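Local coordinates for acyl-CoA dehydrogenase (Mycobacterium thermoresistibile, PDB 3NF4), which probably catalyses the FAD-dependent alpha,beta-dehydrogenation of acyl-CoA thioesters to the corresponding trans-2-enoyl-CoA products, at residues D248-L252 with Y320-S325; P76-L81 with A311-D315; I38-E43 with R90-V94; T27-D32 with E86-R90. All blocks are in the same frame, centred on the assembly; numbering follows the deposited sequence.

Interaction 1. Residues D248-L252 with Y320-S325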
loop_
_atom_site.group_PDB
_atom_site.type_symbol
_atom_site.label_atom_id
_atom_site.label_comp_id
_atom_site.label_asym_id
_atom_site.label_seq_id
_atom_site.Cartn_x
_atom_site.Cartn_y
_atom_site.Cartn_z
ATOM N N ASP A 248 -19.627 1.370 -19.643
ATOM C CA ASP A 248 -19.152 0.001 -19.475
ATOM C C ASP A 248 -18.128 -0.402 -20.553
ATOM O O ASP A 248 -17.053 -0.954 -20.231
ATOM C CB ASP A 248 -20.339 -0.977 -19.427
ATOM C CG ASP A 248 -21.171 -0.851 -18.128
ATOM O OD1 ASP A 248 -20.880 0.031 -17.292
ATOM O OD2 ASP A 248 -22.132 -1.648 -17.929
ATOM N N SER A 249 -18.441 -0.086 -21.812
ATOM C CA SER A 249 -17.560 -0.417 -22.942
ATOM C C SER A 249 -16.260 0.366 -22.950
ATOM O O SER A 249 -15.210 -0.193 -23.224
ATOM C CB SER A 249 -18.269 -0.206 -24.291
ATOM O OG SER A 249 -19.333 -1.127 -24.424
ATOM N N GLY A 250 -16.339 1.663 -22.678
ATOM C CA GLY A 250 -15.147 2.495 -22.649
ATOM C C GLY A 250 -14.195 2.136 -21.514
ATOM O O GLY A 250 -12.962 2.150 -21.687
ATOM N N ARG A 251 -14.759 1.818 -20.356
ATOM C CA ARG A 251 -13.944 1.468 -19.210
ATOM C C ARG A 251 -13.121 0.176 -19.473
ATOM O O ARG A 251 -11.967 0.121 -19.084
ATOM C CB ARG A 251 -14.792 1.419 -17.917
ATOM C CG ARG A 251 -15.390 2.781 -17.513
ATOM C CD ARG A 251 -16.537 2.676 -16.461
ATOM N NE ARG A 251 -16.835 3.995 -15.871
ATOM C CZ ARG A 251 -17.938 4.326 -15.177
ATOM N NH1 ARG A 251 -18.894 3.443 -14.948
ATOM N NH2 ARG A 251 -18.081 5.568 -14.703
ATOM N N LEU A 252 -13.674 -0.811 -20.196
ATOM C CA LEU A 252 -12.916 -2.032 -20.630
ATOM C C LEU A 252 -11.831 -1.795 -21.677
ATOM O O LEU A 252 -10.729 -2.348 -21.561
ATOM C CB LEU A 252 -13.834 -3.140 -21.170
ATOM C CG LEU A 252 -14.826 -3.800 -20.242
ATOM C CD1 LEU A 252 -15.606 -4.839 -21.018
ATOM C CD2 LEU A 252 -14.119 -4.441 -19.023
ATOM N N TYR A 320 -22.512 -6.500 -16.341
ATOM C CA TYR A 320 -21.048 -6.438 -16.224
ATOM C C TYR A 320 -20.503 -5.043 -15.800
ATOM O O TYR A 320 -19.322 -4.751 -15.924
ATOM C CB TYR A 320 -20.374 -6.969 -17.500
ATOM C CG TYR A 320 -20.456 -6.039 -18.672
ATOM C CD1 TYR A 320 -21.659 -5.836 -19.342
ATOM C CD2 TYR A 320 -19.329 -5.363 -19.120
ATOM C CE1 TYR A 320 -21.744 -4.986 -20.417
ATOM C CE2 TYR A 320 -19.399 -4.504 -20.203
ATOM C CZ TYR A 320 -20.612 -4.321 -20.850
ATOM O OH TYR A 320 -20.699 -3.466 -21.931
ATOM N N SER A 321 -21.401 -4.221 -15.275
ATOM C CA SER A 321 -21.120 -2.859 -14.864
ATOM C C SER A 321 -20.126 -2.746 -13.693
ATOM O O SER A 321 -19.127 -2.045 -13.822
ATOM C CB SER A 321 -22.428 -2.184 -14.485
ATOM O OG SER A 321 -22.541 -0.954 -15.163
ATOM N N GLN A 322 -20.415 -3.414 -12.568
ATOM C CA GLN A 322 -19.514 -3.446 -11.425
ATOM C C GLN A 322 -18.127 -3.930 -11.857
ATOM O O GLN A 322 -17.112 -3.329 -11.504
ATOM C CB GLN A 322 -20.018 -4.389 -10.315
ATOM C CG GLN A 322 -21.069 -3.843 -9.343
ATOM C CD GLN A 322 -20.568 -2.715 -8.411
ATOM O OE1 GLN A 322 -20.477 -1.544 -8.827
ATOM N NE2 GLN A 322 -20.297 -3.060 -7.141
ATOM N N GLN A 323 -18.116 -5.012 -12.636
ATOM C CA GLN A 323 -16.906 -5.717 -12.996
ATOM C C GLN A 323 -16.055 -4.918 -13.971
ATOM O O GLN A 323 -14.810 -5.026 -13.961
ATOM C CB GLN A 323 -17.241 -7.122 -13.509
ATOM C CG GLN A 323 -17.921 -8.004 -12.431
ATOM C CD GLN A 323 -19.454 -8.032 -12.480
ATOM O OE1 GLN A 323 -20.107 -7.213 -13.149
ATOM N NE2 GLN A 323 -20.040 -9.002 -11.764
ATOM N N ALA A 324 -16.713 -4.092 -14.784
ATOM C CA ALA A 324 -16.017 -3.170 -15.670
ATOM C C ALA A 324 -15.364 -1.980 -14.948
ATOM O O ALA A 324 -14.300 -1.548 -15.360
ATOM C CB ALA A 324 -16.948 -2.668 -16.836
ATOM N N SER A 325 -16.004 -1.458 -13.895
ATOM C CA SER A 325 -15.378 -0.448 -13.024
ATOM C C SER A 325 -14.150 -0.991 -12.272
ATOM O O SER A 325 -13.111 -0.322 -12.164
ATOM C CB SER A 325 -16.385 0.118 -12.008
ATOM O OG SER A 325 -17.194 1.068 -12.663
HETATM O O HOH W 1 -24.064 -4.181 -17.534
#
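The Tyr-320 ring overlaps the side chain of Asp-248 at its phenol end, where Asp-248 CB comes within 3.5 Å of Tyr-320 OH and Asp-248 OD2 stands over one ring face, offset toward the rim. A chi1 of 74° sets the ring between the backbone N and the carbonyl carbon of Tyr-320, which brings it over to helix 247-274. Leu-252 divides its two methyls: CD1 reaches the ring obliquely, 3.9 Å from Tyr-320 CE2, and CD2 packs 4.0 Å from Ala-324 CB. Ala-324 CB also touches Asp-248 O; the axes of segments 248-252 and 321-325 approach to 9.0 Å, with 30° between their directions. On the polar side, Ser-321 OG lies 2.9 Å from both OD1 and OD2 of Asp-248. A water donates to Asp-248 OD2 and accepts from Tyr-320 N (3.0 Å from the water O), tying the carboxylate to the start of helix 321-346. Farther along, Arg-251 passes Ser-325, whose OG is hydrogen-bonded to Gln-377. Two helices running roughly parallel, with the side chain of Arg-251 about 9 Å from the bound FAD, fit the C-terminal helical bundle of the acyl-CoA dehydrogenase fold.

Interaction 2. Residues P76-L81 with A311-D315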
loop_
_atom_site.group_PDB
_atom_site.type_symbol
_atom_site.label_atom_id
_atom_site.label_comp_id
_atom_site.label_asym_id
_atom_site.label_seq_id
_atom_site.Cartn_x
_atom_site.Cartn_y
_atom_site.Cartn_z
ATOM N N PRO A 76 -16.029 -11.209 -30.625
ATOM C CA PRO A 76 -16.354 -10.974 -29.211
ATOM C C PRO A 76 -15.260 -10.148 -28.501
ATOM O O PRO A 76 -14.122 -10.054 -28.980
ATOM C CB PRO A 76 -16.442 -12.391 -28.623
ATOM C CG PRO A 76 -15.599 -13.225 -29.536
ATOM C CD PRO A 76 -15.772 -12.636 -30.902
ATOM N N TYR A 77 -15.630 -9.554 -27.375
ATOM C CA TYR A 77 -14.729 -8.736 -26.564
ATOM C C TYR A 77 -13.496 -9.479 -26.037
ATOM O O TYR A 77 -12.405 -8.919 -26.002
ATOM C CB TYR A 77 -15.510 -8.012 -25.459
ATOM C CG TYR A 77 -15.820 -6.568 -25.829
ATOM C CD1 TYR A 77 -16.475 -6.245 -27.037
ATOM C CD2 TYR A 77 -15.429 -5.517 -24.993
ATOM C CE1 TYR A 77 -16.742 -4.888 -27.384
ATOM C CE2 TYR A 77 -15.691 -4.164 -25.328
ATOM C CZ TYR A 77 -16.343 -3.860 -26.514
ATOM O OH TYR A 77 -16.581 -2.530 -26.813
ATOM N N GLU A 78 -13.673 -10.754 -25.699
ATOM C CA GLU A 78 -12.583 -11.656 -25.308
ATOM C C GLU A 78 -11.461 -11.715 -26.361
ATOM O O GLU A 78 -10.307 -11.987 -26.013
ATOM C CB GLU A 78 -13.171 -13.043 -24.992
ATOM C CG GLU A 78 -12.218 -14.145 -24.535
ATOM C CD GLU A 78 -12.929 -15.512 -24.245
ATOM O OE1 GLU A 78 -14.008 -15.827 -24.817
ATOM O OE2 GLU A 78 -12.390 -16.290 -23.428
ATOM N N VAL A 79 -11.783 -11.440 -27.633
ATOM C CA VAL A 79 -10.764 -11.347 -28.684
ATOM C C VAL A 79 -10.417 -9.883 -29.001
ATOM O O VAL A 79 -9.230 -9.518 -29.039
ATOM C CB VAL A 79 -11.151 -12.129 -30.009
ATOM C CG1 VAL A 79 -10.055 -12.032 -31.036
ATOM C CG2 VAL A 79 -11.421 -13.572 -29.732
ATOM N N TYR A 80 -11.431 -9.040 -29.212
ATOM C CA TYR A 80 -11.171 -7.618 -29.486
ATOM C C TYR A 80 -10.218 -6.961 -28.468
ATOM O O TYR A 80 -9.235 -6.328 -28.867
ATOM C CB TYR A 80 -12.483 -6.820 -29.611
ATOM C CG TYR A 80 -12.330 -5.326 -29.490
ATOM C CD1 TYR A 80 -11.506 -4.620 -30.361
ATOM C CD2 TYR A 80 -13.026 -4.606 -28.508
ATOM C CE1 TYR A 80 -11.369 -3.226 -30.261
ATOM C CE2 TYR A 80 -12.894 -3.223 -28.392
ATOM C CZ TYR A 80 -12.072 -2.540 -29.287
ATOM O OH TYR A 80 -11.923 -1.179 -29.210
ATOM N N LEU A 81 -10.488 -7.139 -27.171
ATOM C CA LEU A 81 -9.708 -6.477 -26.124
ATOM C C LEU A 81 -8.237 -6.885 -26.087
ATOM O O LEU A 81 -7.366 -6.045 -25.761
ATOM C CB LEU A 81 -10.347 -6.670 -24.740
ATOM C CG LEU A 81 -11.690 -5.964 -24.509
ATOM C CD1 LEU A 81 -12.288 -6.291 -23.152
ATOM C CD2 LEU A 81 -11.553 -4.442 -24.705
ATOM N N ALA A 311 -15.197 -9.183 -19.756
ATOM C CA ALA A 311 -15.469 -9.369 -21.193
ATOM C C ALA A 311 -16.389 -10.579 -21.502
ATOM O O ALA A 311 -17.333 -10.477 -22.298
ATOM C CB ALA A 311 -14.162 -9.488 -21.963
ATOM N N ARG A 312 -16.119 -11.710 -20.860
ATOM C CA ARG A 312 -16.922 -12.913 -21.070
ATOM C C ARG A 312 -18.366 -12.739 -20.583
ATOM O O ARG A 312 -19.285 -13.290 -21.197
ATOM C CB ARG A 312 -16.286 -14.123 -20.397
ATOM C CG ARG A 312 -14.938 -14.517 -20.945
ATOM C CD ARG A 312 -14.249 -15.475 -19.977
ATOM N NE ARG A 312 -14.785 -16.844 -20.023
ATOM C CZ ARG A 312 -14.782 -17.696 -18.992
ATOM N NH1 ARG A 312 -14.287 -17.337 -17.808
ATOM N NH2 ARG A 312 -15.285 -18.918 -19.144
ATOM N N ARG A 313 -18.560 -11.982 -19.493
ATOM C CA ARG A 313 -19.904 -11.604 -19.044
ATOM C C ARG A 313 -20.668 -10.767 -20.107
ATOM O O ARG A 313 -21.860 -10.997 -20.355
ATOM C CB ARG A 313 -19.850 -10.857 -17.713
ATOM C CG ARG A 313 -19.417 -11.704 -16.524
ATOM C CD ARG A 313 -19.220 -10.866 -15.249
ATOM N NE ARG A 313 -18.520 -11.629 -14.219
ATOM C CZ ARG A 313 -19.105 -12.467 -13.366
ATOM N NH1 ARG A 313 -20.420 -12.668 -13.404
ATOM N NH2 ARG A 313 -18.367 -13.120 -12.478
ATOM N N ARG A 314 -19.971 -9.814 -20.729
ATOM C CA ARG A 314 -20.540 -8.992 -21.789
ATOM C C ARG A 314 -20.874 -9.834 -23.012
ATOM O O ARG A 314 -21.992 -9.733 -23.563
ATOM C CB ARG A 314 -19.595 -7.847 -22.183
ATOM C CG ARG A 314 -20.026 -7.093 -23.443
ATOM C CD ARG A 314 -18.928 -6.167 -23.940
ATOM N NE ARG A 314 -19.265 -5.565 -25.228
ATOM C CZ ARG A 314 -19.843 -4.374 -25.376
ATOM N NH1 ARG A 314 -20.151 -3.638 -24.316
ATOM N NH2 ARG A 314 -20.108 -3.910 -26.584
ATOM N N ASP A 315 -19.910 -10.656 -23.433
ATOM C CA ASP A 315 -20.103 -11.537 -24.586
ATOM C C ASP A 315 -21.306 -12.469 -24.386
ATOM O O ASP A 315 -21.988 -12.784 -25.358
ATOM C CB ASP A 315 -18.852 -12.361 -24.908
ATOM C CG ASP A 315 -17.665 -11.508 -25.365
ATOM O OD1 ASP A 315 -17.858 -10.391 -25.924
ATOM O OD2 ASP A 315 -16.520 -11.985 -25.180
HETATM O O HOH W 2 -16.523 -14.691 -24.933
#
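The carboxylate of Asp-315, ending helix 289-315, spans two consecutive backbone N-H groups in the first turn of helix 77-88. Tyr-77 N donates to Asp-315 OD1 at 2.8 Å, meeting it on the syn side and 17° out of the carboxylate plane, whereas Glu-78 N donates to the syn lone pair of Asp-315 OD2 at 3.1 Å and a straighter 165°. With both oxygens engaged, the group's rotation is fixed, and its negative charge would suit the positive end of the helix dipole. A water donating to Asp-315 OD2 and Glu-78 OE1 links the two acids.

The bonds join the N-terminal and C-terminal helical domains of the acyl-CoA dehydrogenase fold; the axes of segments 77-81 and 311-315 run at 133° to each other.

In a cation-pi contact, Arg-314, extended from CG to NE, lays its chain over one face of Tyr-77: Arg-314 CZ is 3.9 Å from the Tyr-77 ring centroid, and Arg-314 CD makes a CH-pi contact at 3.8 Å. Tyr-80 covers the opposite face.

Apolar contact centres on Ala-311, whose CB is 4.0 Å from Tyr-77 CB and 3.9 Å from Leu-81 CD1.

Glu-78 OE2 is 4.2 Å from Arg-312 NE, a looser charge contact well out of the guanidinium plane. The same oxygen forms a long, weak ion pair with Arg-312 of the second subunit.

Interaction 3. Residues I38-E43 with R90-V94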
loop_
_atom_site.group_PDB
_atom_site.type_symbol
_atom_site.label_atom_id
_atom_site.label_comp_id
_atom_site.label_asym_id
_atom_site.label_seq_id
_atom_site.Cartn_x
_atom_site.Cartn_y
_atom_site.Cartn_z
ATOM N N ILE A 38 8.852 3.653 -35.745
ATOM C CA ILE A 38 8.660 5.120 -35.788
ATOM C C ILE A 38 8.167 5.763 -34.465
ATOM O O ILE A 38 8.124 6.994 -34.355
ATOM C CB ILE A 38 7.670 5.531 -36.924
ATOM C CG1 ILE A 38 6.318 4.803 -36.770
ATOM C CG2 ILE A 38 8.292 5.299 -38.327
ATOM C CD1 ILE A 38 5.229 5.263 -37.749
ATOM N N VAL A 39 7.792 4.952 -33.475
ATOM C CA VAL A 39 7.127 5.475 -32.271
ATOM C C VAL A 39 7.970 6.444 -31.414
ATOM O O VAL A 39 7.450 7.491 -30.970
ATOM C CB VAL A 39 6.460 4.355 -31.407
ATOM C CG1 VAL A 39 7.470 3.291 -30.944
ATOM C CG2 VAL A 39 5.713 4.956 -30.205
ATOM N N ASP A 40 9.245 6.115 -31.191
ATOM C CA ASP A 40 10.127 6.946 -30.363
ATOM C C ASP A 40 10.321 8.347 -30.951
ATOM O O ASP A 40 10.368 9.338 -30.231
ATOM C CB ASP A 40 11.494 6.277 -30.155
ATOM C CG ASP A 40 11.422 4.991 -29.295
ATOM O OD1 ASP A 40 10.418 4.742 -28.577
ATOM O OD2 ASP A 40 12.403 4.208 -29.332
ATOM N N ARG A 41 10.403 8.423 -32.272
ATOM C CA ARG A 41 10.661 9.698 -32.932
ATOM C C ARG A 41 9.426 10.604 -32.979
ATOM O O ARG A 41 9.542 11.809 -32.828
ATOM C CB ARG A 41 11.250 9.468 -34.338
ATOM C CG ARG A 41 11.499 10.732 -35.148
ATOM C CD ARG A 41 12.467 11.703 -34.425
ATOM N NE ARG A 41 13.834 11.613 -34.928
ATOM C CZ ARG A 41 14.417 12.531 -35.700
ATOM N NH1 ARG A 41 13.766 13.643 -36.055
ATOM N NH2 ARG A 41 15.666 12.336 -36.115
ATOM N N HIS A 42 8.258 10.025 -33.198
ATOM C CA HIS A 42 7.034 10.791 -33.225
ATOM C C HIS A 42 6.590 11.262 -31.837
ATOM O O HIS A 42 5.997 12.334 -31.714
ATOM C CB HIS A 42 5.915 9.983 -33.848
ATOM C CG HIS A 42 5.883 10.035 -35.341
ATOM N ND1 HIS A 42 5.604 11.191 -36.040
ATOM C CD2 HIS A 42 6.077 9.066 -36.270
ATOM C CE1 HIS A 42 5.643 10.933 -37.340
ATOM N NE2 HIS A 42 5.933 9.654 -37.504
ATOM N N GLU A 43 6.850 10.461 -30.808
ATOM C CA GLU A 43 6.507 10.880 -29.459
ATOM C C GLU A 43 7.469 11.965 -28.980
ATOM O O GLU A 43 7.068 12.895 -28.292
ATOM C CB GLU A 43 6.461 9.699 -28.470
ATOM C CG GLU A 43 5.171 8.866 -28.517
ATOM C CD GLU A 43 3.911 9.630 -28.097
ATOM O OE1 GLU A 43 3.995 10.534 -27.217
ATOM O OE2 GLU A 43 2.827 9.335 -28.659
ATOM N N ARG A 90 3.004 -1.593 -28.203
ATOM C CA ARG A 90 3.909 -0.879 -29.112
ATOM C C ARG A 90 3.713 0.649 -29.036
ATOM O O ARG A 90 4.698 1.407 -28.971
ATOM C CB ARG A 90 3.745 -1.340 -30.587
ATOM C CG ARG A 90 4.403 -2.689 -30.999
ATOM C CD ARG A 90 3.803 -3.841 -30.240
ATOM N NE ARG A 90 4.205 -5.118 -30.811
ATOM C CZ ARG A 90 3.719 -6.294 -30.437
ATOM N NH1 ARG A 90 4.167 -7.390 -31.034
ATOM N NH2 ARG A 90 2.795 -6.386 -29.477
ATOM N N TRP A 91 2.457 1.109 -29.049
ATOM C CA TRP A 91 2.191 2.563 -29.101
ATOM C C TRP A 91 0.924 2.937 -28.361
ATOM O O TRP A 91 -0.165 2.866 -28.958
ATOM C CB TRP A 91 2.057 3.036 -30.562
ATOM C CG TRP A 91 2.314 4.521 -30.791
ATOM C CD1 TRP A 91 2.206 5.547 -29.872
ATOM C CD2 TRP A 91 2.688 5.145 -32.037
ATOM N NE1 TRP A 91 2.532 6.747 -30.463
ATOM C CE2 TRP A 91 2.816 6.535 -31.788
ATOM C CE3 TRP A 91 2.939 4.661 -33.330
ATOM C CZ2 TRP A 91 3.187 7.443 -32.788
ATOM C CZ3 TRP A 91 3.299 5.561 -34.327
ATOM C CH2 TRP A 91 3.423 6.938 -34.054
ATOM N N ALA A 92 1.063 3.377 -27.101
ATOM C CA ALA A 92 -0.117 3.625 -26.239
ATOM C C ALA A 92 -1.062 4.682 -26.804
ATOM O O ALA A 92 -2.282 4.501 -26.798
ATOM C CB ALA A 92 0.296 4.008 -24.780
ATOM N N SER A 93 -0.503 5.790 -27.279
ATOM C CA SER A 93 -1.315 6.863 -27.854
ATOM C C SER A 93 -2.196 6.420 -29.031
ATOM O O SER A 93 -3.328 6.828 -29.132
ATOM C CB SER A 93 -0.437 8.053 -28.237
ATOM O OG SER A 93 -1.237 9.054 -28.827
ATOM N N VAL A 94 -1.681 5.540 -29.886
ATOM C CA VAL A 94 -2.432 5.005 -31.007
ATOM C C VAL A 94 -3.587 4.090 -30.563
ATOM O O VAL A 94 -4.701 4.119 -31.142
ATOM C CB VAL A 94 -1.476 4.275 -32.000
ATOM C CG1 VAL A 94 -2.248 3.370 -32.981
ATOM C CG2 VAL A 94 -0.616 5.314 -32.768
HETATM O O HOH W 3 2.295 6.900 -26.778
#
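Trp-91 crosses to helix 39-45 over Val-39, with its own CB 4.1 Å from Val-39 CG2. The first torsion (chi1 -158°) turns CG away from the backbone N and carries the indole toward that helix. The five-membered ring has Val-39 CG2 almost squarely above it, 3.4 Å from the ring centroid and 5° off the normal, a CH-pi contact. Val-94 CG2 lies against the opposite face of the indole, near the fusion of its rings, so valines flank both faces.

Trp-91 NE1 donates to the anti lone pair of Glu-43 OE2 at 3.2 Å and 168°, with the acceptor in the ring plane and the carboxylate nearly perpendicular to the indole. Glu-43 is gripped further by backbone N of His-213 and Ala-214, and a water links its OE2, weakly, to Ser-93 N. This joins helix 39-45 to the N-cap of helix 92-104 within the N-terminal helical domain; the side chain of Ser-93 is about 9 Å from the bound FAD.

Farther out, Trp-91 CE3 passes 4.0 Å from Val-39 CB. Trp-91 CZ2 and CH2 meet His-42 CB, each at 3.9 Å, and Trp-91 CZ3 has Ile-38 CD1 at the ring edge, 3.9 Å away.

Interaction 4. Residues T27-D32 with E86-R90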
loop_
_atom_site.group_PDB
_atom_site.type_symbol
_atom_site.label_atom_id
_atom_site.label_comp_id
_atom_site.label_asym_id
_atom_site.label_seq_id
_atom_site.Cartn_x
_atom_site.Cartn_y
_atom_site.Cartn_z
ATOM N N THR A 27 -1.964 -9.184 -35.848
ATOM C CA THR A 27 -1.769 -7.935 -35.083
ATOM C C THR A 27 -0.318 -7.695 -34.677
ATOM O O THR A 27 0.165 -6.578 -34.788
ATOM C CB THR A 27 -2.672 -7.874 -33.809
ATOM O OG1 THR A 27 -4.038 -8.120 -34.174
ATOM C CG2 THR A 27 -2.561 -6.512 -33.126
ATOM N N ARG A 28 0.371 -8.741 -34.224
ATOM C CA ARG A 28 1.773 -8.628 -33.810
ATOM C C ARG A 28 2.669 -8.227 -34.990
ATOM O O ARG A 28 3.616 -7.427 -34.830
ATOM C CB ARG A 28 2.264 -9.930 -33.161
ATOM C CG ARG A 28 1.495 -10.296 -31.878
ATOM C CD ARG A 28 2.020 -11.551 -31.154
ATOM N NE ARG A 28 3.489 -11.648 -31.100
ATOM C CZ ARG A 28 4.301 -11.012 -30.238
ATOM N NH1 ARG A 28 3.840 -10.163 -29.305
ATOM N NH2 ARG A 28 5.612 -11.222 -30.322
ATOM N N GLU A 29 2.332 -8.755 -36.170
ATOM C CA GLU A 29 3.069 -8.479 -37.402
ATOM C C GLU A 29 2.937 -7.021 -37.872
ATOM O O GLU A 29 3.939 -6.338 -38.076
ATOM C CB GLU A 29 2.689 -9.512 -38.512
ATOM C CG GLU A 29 3.532 -9.445 -39.786
ATOM C CD GLU A 29 5.045 -9.299 -39.520
ATOM O OE1 GLU A 29 5.546 -9.978 -38.585
ATOM O OE2 GLU A 29 5.725 -8.509 -40.239
ATOM N N ILE A 30 1.702 -6.544 -38.025
ATOM C CA ILE A 30 1.431 -5.132 -38.374
ATOM C C ILE A 30 2.039 -4.139 -37.348
ATOM O O ILE A 30 2.669 -3.144 -37.734
ATOM C CB ILE A 30 -0.105 -4.857 -38.516
ATOM C CG1 ILE A 30 -0.827 -5.975 -39.284
ATOM C CG2 ILE A 30 -0.377 -3.498 -39.135
ATOM C CD1 ILE A 30 -0.520 -6.058 -40.802
ATOM N N ALA A 31 1.858 -4.415 -36.052
ATOM C CA ALA A 31 2.359 -3.528 -34.985
ATOM C C ALA A 31 3.889 -3.425 -34.962
ATOM O O ALA A 31 4.455 -2.314 -34.769
ATOM C CB ALA A 31 1.837 -3.961 -33.625
ATOM N N ASP A 32 4.560 -4.566 -35.165
ATOM C CA ASP A 32 6.027 -4.588 -35.215
ATOM C C ASP A 32 6.610 -3.952 -36.502
ATOM O O ASP A 32 7.736 -3.448 -36.484
ATOM C CB ASP A 32 6.571 -6.014 -34.993
ATOM C CG ASP A 32 6.579 -6.425 -33.500
ATOM O OD1 ASP A 32 6.484 -5.542 -32.594
ATOM O OD2 ASP A 32 6.687 -7.646 -33.228
ATOM N N GLU A 86 -2.269 -5.878 -27.510
ATOM C CA GLU A 86 -1.057 -6.104 -28.311
ATOM C C GLU A 86 -0.618 -4.803 -28.981
ATOM O O GLU A 86 0.560 -4.453 -28.937
ATOM C CB GLU A 86 -1.269 -7.210 -29.362
ATOM C CG GLU A 86 -1.400 -8.661 -28.819
ATOM C CD GLU A 86 -0.101 -9.232 -28.230
ATOM O OE1 GLU A 86 0.977 -8.619 -28.407
ATOM O OE2 GLU A 86 -0.151 -10.303 -27.575
ATOM N N ILE A 87 -1.559 -4.073 -29.577
ATOM C CA ILE A 87 -1.275 -2.714 -30.060
ATOM C C ILE A 87 -0.651 -1.781 -28.988
ATOM O O ILE A 87 0.420 -1.216 -29.232
ATOM C CB ILE A 87 -2.518 -2.053 -30.700
ATOM C CG1 ILE A 87 -2.977 -2.871 -31.905
ATOM C CG2 ILE A 87 -2.233 -0.590 -31.114
ATOM C CD1 ILE A 87 -4.428 -2.582 -32.329
ATOM N N ALA A 88 -1.301 -1.650 -27.824
ATOM C CA ALA A 88 -0.872 -0.729 -26.775
ATOM C C ALA A 88 0.539 -1.015 -26.240
ATOM O O ALA A 88 1.181 -0.115 -25.676
ATOM C CB ALA A 88 -1.876 -0.748 -25.598
ATOM N N ALA A 89 0.993 -2.262 -26.385
ATOM C CA ALA A 89 2.361 -2.628 -26.056
ATOM C C ALA A 89 3.415 -2.043 -27.008
ATOM O O ALA A 89 4.601 -1.989 -26.642
ATOM C CB ALA A 89 2.505 -4.162 -25.946
ATOM N N ARG A 90 3.004 -1.593 -28.203
ATOM C CA ARG A 90 3.909 -0.879 -29.112
ATOM C C ARG A 90 3.713 0.649 -29.036
ATOM O O ARG A 90 4.698 1.407 -28.971
ATOM C CB ARG A 90 3.745 -1.340 -30.587
ATOM C CG ARG A 90 4.403 -2.689 -30.999
ATOM C CD ARG A 90 3.803 -3.841 -30.240
ATOM N NE ARG A 90 4.205 -5.118 -30.811
ATOM C CZ ARG A 90 3.719 -6.294 -30.437
ATOM N NH1 ARG A 90 4.167 -7.390 -31.034
ATOM N NH2 ARG A 90 2.795 -6.386 -29.477
#
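Thr-27 packs its methyl into helix 77-88, with CG2 3.9 Å from Ile-87 CG1 and nearly as close to Glu-86 CB; this is the buried, apolar side of the contact. Ala-31 extends it, its CB lying over one face of the Arg-90 guanidinium, 3.9 Å from NE. Toward solvent the packing gives way to charge, carried by the exposed Asp-32 and the partly exposed Arg-28. A bend at chi2 (63°) turns the Arg-90 chain back, so that its guanidinium faces segment 27-32. Arg-90 NE donates to Asp-32 OD1 at 2.9 Å, in the guanidinium plane but from 49° above the carboxylate plane; a weaker bond runs from NH1 to OD2 of Asp-32. Arg-90 NH2 reaches Glu-86 OE1 at 3.1 Å, nearly in the guanidinium plane, and also Glu-86 O at 3.0 Å. Arg-28 NH1 adds a weak, 3.4 Å salt bridge to the same Glu-86 OE1 and sits 3.3 Å from Arg-90 NH1; Arg-90 NH1 lies over one face of the Arg-28 guanidinium. Glu-86 OE2 meanwhile pairs with Arg-13. Glu-86 OE1, shared by both arginines, together with Asp-32, probably offsets their mutual repulsion and the cost of burying Arg-90.

How the interactions relate
Interactions 1 and 2 adjoin one another, their centres about 11 Å apart, with Ser-249 touching Tyr-77 and Leu-252 touching Leu-81. Interactions 3 and 4 are likewise about 11 Å apart and share Arg-90, whose charged end serves interaction 4 while its backbone leads into the tryptophan of interaction 3. Helix 77-88 is common to interactions 2 and 4, meeting the C-terminal domain at its start and helix 18-35 near its end. Interactions 1, 3 and 4 are mainly buried; interaction 2 is only partly so and reaches the second subunit. Chemistry differs accordingly: apolar packing beside a water-bridged carboxylate in 1, carboxylate-to-backbone and cation-pi in 2, indole packing with an N-H to carboxylate bond in 3, and a salt-bridge network in 4.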